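Uncharacterized protein (Archaeoglobus fulgidus, PDB 3LOT) probably acts as a zinc-dependent beta-keto acid cleavage enzyme, with 3-keto-5-aminohexanoate as the likely substrate. Local coordinates at residues Asn152-Lys155 / Asp156-Ala159; Pro139-Leu142 / Glu143-Asp147. All coordinates share one frame; numbering follows the deposited sequence.

Contact 1 (Asn152-Lys155 / Asp156-Ala159); sequences NTFK and DLEA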
# COMPACT_ATOMS: atom_id res chain seq x y z
N ASN D 152 -13.52 -6.14 24.88
CA ASN D 152 -13.39 -7.51 24.42
C ASN D 152 -11.93 -7.91 24.63
O ASN D 152 -11.12 -7.84 23.71
CB ASN D 152 -13.81 -7.67 22.94
CG ASN D 152 -15.22 -7.08 22.65
OD1 ASN D 152 -16.23 -7.79 22.78
ND2 ASN D 152 -15.28 -5.77 22.21
N THR D 153 -11.60 -8.28 25.86
CA THR D 153 -10.25 -8.60 26.23
C THR D 153 -9.85 -9.99 25.73
O THR D 153 -10.70 -10.75 25.31
CB THR D 153 -10.07 -8.62 27.77
OG1 THR D 153 -10.78 -9.72 28.32
CG2 THR D 153 -10.52 -7.29 28.43
N PHE D 154 -8.57 -10.31 25.76
CA PHE D 154 -8.13 -11.60 25.31
C PHE D 154 -8.74 -12.69 26.19
O PHE D 154 -9.19 -13.72 25.70
CB PHE D 154 -6.61 -11.68 25.25
CG PHE D 154 -6.04 -10.96 24.08
CD1 PHE D 154 -6.16 -11.47 22.81
CD2 PHE D 154 -5.39 -9.74 24.24
CE1 PHE D 154 -5.64 -10.81 21.72
CE2 PHE D 154 -4.88 -9.06 23.15
CZ PHE D 154 -5.03 -9.60 21.87
N LYS D 155 -8.81 -12.45 27.49
CA LYS D 155 -9.55 -13.37 28.36
C LYS D 155 -11.02 -13.54 27.95
O LYS D 155 -11.55 -14.64 27.95
CB LYS D 155 -9.50 -12.92 29.82
CG LYS D 155 -9.91 -14.03 30.79
CD LYS D 155 -9.78 -13.55 32.22
CE LYS D 155 -10.23 -14.60 33.22
NZ LYS D 155 -10.70 -13.98 34.53
N ASP D 156 -11.70 -12.43 27.65
CA ASP D 156 -13.08 -12.51 27.14
C ASP D 156 -13.14 -13.37 25.86
O ASP D 156 -14.01 -14.21 25.71
CB ASP D 156 -13.61 -11.13 26.75
CG ASP D 156 -13.87 -10.20 27.94
OD1 ASP D 156 -14.05 -10.66 29.08
OD2 ASP D 156 -13.93 -8.97 27.68
N LEU D 157 -12.20 -13.14 24.94
CA LEU D 157 -12.24 -13.81 23.63
C LEU D 157 -11.95 -15.32 23.75
O LEU D 157 -12.51 -16.13 23.00
CB LEU D 157 -11.27 -13.15 22.65
CG LEU D 157 -11.55 -11.66 22.42
CD1 LEU D 157 -10.45 -11.02 21.58
CD2 LEU D 157 -12.94 -11.46 21.80
N GLU D 158 -11.11 -15.71 24.70
CA GLU D 158 -10.85 -17.10 24.93
C GLU D 158 -12.15 -17.79 25.36
O GLU D 158 -12.51 -18.83 24.80
CB GLU D 158 -9.79 -17.27 26.02
CG GLU D 158 -8.40 -16.84 25.60
CD GLU D 158 -7.41 -16.74 26.75
OE1 GLU D 158 -7.57 -17.45 27.77
OE2 GLU D 158 -6.44 -15.95 26.62
N ALA D 159 -12.85 -17.21 26.33
CA ALA D 159 -14.09 -17.81 26.86
C ALA D 159 -15.18 -17.83 25.76
O ALA D 159 -15.93 -18.82 25.65
CB ALA D 159 -14.58 -17.04 28.11

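Contact 2 (Pro139-Leu142 / Glu143-Asp147); sequences PEYL and EMTRD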
# COMPACT_ATOMS: atom_id res chain seq x y z
N PRO D 139 -30.62 10.85 24.08
CA PRO D 139 -29.42 11.68 24.16
C PRO D 139 -28.51 11.24 25.31
O PRO D 139 -27.28 11.38 25.24
CB PRO D 139 -29.98 13.08 24.41
CG PRO D 139 -31.32 12.87 25.01
CD PRO D 139 -31.84 11.63 24.35
N GLU D 140 -29.08 10.70 26.36
CA GLU D 140 -28.28 10.11 27.43
C GLU D 140 -27.35 8.98 26.92
O GLU D 140 -26.14 8.96 27.21
CB GLU D 140 -29.19 9.60 28.51
CG GLU D 140 -28.40 8.89 29.59
CD GLU D 140 -29.12 8.87 30.94
OE1 GLU D 140 -30.35 9.12 30.95
OE2 GLU D 140 -28.44 8.60 31.98
N TYR D 141 -27.92 8.07 26.15
CA TYR D 141 -27.16 6.99 25.53
C TYR D 141 -26.01 7.51 24.66
O TYR D 141 -24.86 7.05 24.76
CB TYR D 141 -28.10 6.12 24.69
CG TYR D 141 -27.40 5.15 23.80
CD1 TYR D 141 -26.60 4.13 24.33
CD2 TYR D 141 -27.54 5.23 22.43
CE1 TYR D 141 -25.96 3.22 23.49
CE2 TYR D 141 -26.91 4.34 21.59
CZ TYR D 141 -26.12 3.34 22.11
OH TYR D 141 -25.49 2.46 21.25
N LEU D 142 -26.31 8.47 23.81
CA LEU D 142 -25.32 8.98 22.89
C LEU D 142 -24.15 9.65 23.68
O LEU D 142 -22.98 9.41 23.39
CB LEU D 142 -25.97 9.96 21.90
CG LEU D 142 -27.10 9.44 20.99
CD1 LEU D 142 -27.61 10.62 20.16
CD2 LEU D 142 -26.62 8.29 20.07
N GLU D 143 -24.49 10.48 24.66
CA GLU D 143 -23.49 11.12 25.53
C GLU D 143 -22.61 10.13 26.27
O GLU D 143 -21.40 10.33 26.38
CB GLU D 143 -24.17 12.01 26.56
CG GLU D 143 -23.20 12.69 27.54
CD GLU D 143 -22.03 13.45 26.86
OE1 GLU D 143 -22.19 13.98 25.73
OE2 GLU D 143 -20.93 13.47 27.47
N MSE D 144 -23.23 9.08 26.81
CA MSE D 144 -22.49 8.11 27.57
C MSE D 144 -21.47 7.34 26.78
O MSE D 144 -20.45 6.94 27.36
CB MSE D 144 -23.42 7.19 28.34
CG MSE D 144 -23.92 7.96 29.55
SE MSE D 144 -25.26 7.04 30.54
CE MSE D 144 -25.89 8.44 31.84
N THR D 145 -21.68 7.16 25.48
CA THR D 145 -20.61 6.54 24.65
C THR D 145 -19.25 7.32 24.61
O THR D 145 -18.18 6.74 24.22
CB THR D 145 -21.10 6.24 23.20
OG1 THR D 145 -21.26 7.47 22.45
CG2 THR D 145 -22.43 5.44 23.27
N ARG D 146 -19.26 8.59 25.03
CA ARG D 146 -18.01 9.37 25.12
C ARG D 146 -17.04 8.74 26.13
O ARG D 146 -15.81 8.94 26.04
CB ARG D 146 -18.31 10.80 25.53
CG ARG D 146 -17.19 11.83 25.36
CD ARG D 146 -17.47 13.12 26.17
NE ARG D 146 -18.68 13.79 25.70
CZ ARG D 146 -18.75 14.74 24.76
NH1 ARG D 146 -17.65 15.27 24.20
NH2 ARG D 146 -19.94 15.22 24.40
N ASP D 147 -17.57 8.00 27.09
CA ASP D 147 -16.72 7.41 28.11
C ASP D 147 -17.02 5.94 28.39
O ASP D 147 -16.89 5.48 29.56
CB ASP D 147 -16.89 8.23 29.37
CG ASP D 147 -15.88 7.87 30.48
OD1 ASP D 147 -14.66 7.65 30.25
OD2 ASP D 147 -16.34 7.89 31.62

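Contact 1 (Asn152-Lys155 / Asp156-Ala159)
Thr153 and Asp156 meet where the chain turns into helix 154-166. Asn152 and Thr153 are still extended, and Thr153 holds the N-cap position. From Phe154 onward the backbone is helical. Leu157 N donates to Thr153 O at 2.8 Å, and Glu158 N donates to Phe154 O at 2.9 Å. The next bond, Ala159 N to Lys155 O, is weak at 3.3 Å.

The side chains of Thr153 and Asp156 complete a capping box. Thr153 OG1 accepts from Asp156 N at 2.9 Å, and the bond is nearly straight (166°). The hydroxyl sits between the backbone N and the carbonyl carbon of its own residue (chi1 69°), which turns it to the first turn of the helix. In return, Asp156 OD2 accepts from Thr153 N at 3.0 Å. This N-H comes from above the carboxylate plane, 41° out of it.

Leu157 folds back over the start of the turn. Its CD2 lies 4.1 Å from Asn152 CB, and its CD1 comes obliquely to the Phe154 ring. Phe154 also packs edge-to-face with Phe186. The amide of Asn152 turns to Arg100 and Gly117.

Glu158 OE2 forms a salt bridge with Arg146 of the second subunit, and Thr153 OG1 also bonds Asp147 of that subunit. The hydroxyl of Thr153 therefore serves both the helix cap and the subunit interface. The box satisfies two backbone N-H groups at the helix start, and the negative carboxylate of Asp156 probably interacts favourably with the helix dipole there.

Contact 2 (Pro139-Leu142 / Glu143-Asp147)
Tyr141 and Thr145 meet across one turn, along helix 137-144 and just beyond Met144. Thr145 CG2 lies over one face of the Tyr141 ring, 4.2 Å above its plane and offset toward the rim. Nearby, the side chains of Glu140 and Met144, a selenomethionine, lie side by side, but their exact placement is doubtful.

Backbone hydrogen bonds join residues four apart. Glu143 N donates to Pro139 O at 3.0 Å, and Met144 N to Glu140 O at 2.9 Å. Thr145 N reaches Tyr141 O at a longer 3.3 Å and also makes a weak bond to Leu142 O. Leu142 O has a stronger partner in the Thr145 hydroxyl, which donates from OG1 at 2.8 Å. With chi1 at 71°, the hydroxyl faces back along the turn, while the methyl lies beside the backbone N and reaches the tyrosine. Thr145 OG1 is also bonded to Ile123 N, and Tyr141 OH to Thr92.

The charged pair is Glu143 and Arg146. The guanidinium grips the carboxylate side-on. Arg146 NH2 meets the syn lone pair of Glu143 OE1 at 2.9 Å, in the guanidinium plane. Arg146 NE bonds Glu143 OE2 at 2.9 Å, with the oxygen 19° out of that plane. The two bonds hold the guanidinium in a set orientation, and NH1 forms a salt bridge with Glu158 of the second subunit.

A threonine hydroxyl bonded to a carbonyl of the preceding turn is a common feature of helices. Here the bond lies where helix 137-144 of this TIM-barrel-family enzyme passes into the segment that leads to the subunit interface.

How the contacts relate
Both contacts are local: contact 1 is the start of helix 154-166, and contact 2 takes in most of helix 137-144 and runs on to Asp147. They do not touch within the chain; their nearest atoms are about 13 Å apart. Contact 1 is mostly buried, whereas contact 2 is only partly buried. Side chains accept from backbone N-H groups in contact 1. In contact 2 a hydroxyl donates to a carbonyl, and a salt bridge joins charged side chains. The subunit interface links them: Arg146 and Asp147 of one chain pair with Glu158 and Thr153 of the other.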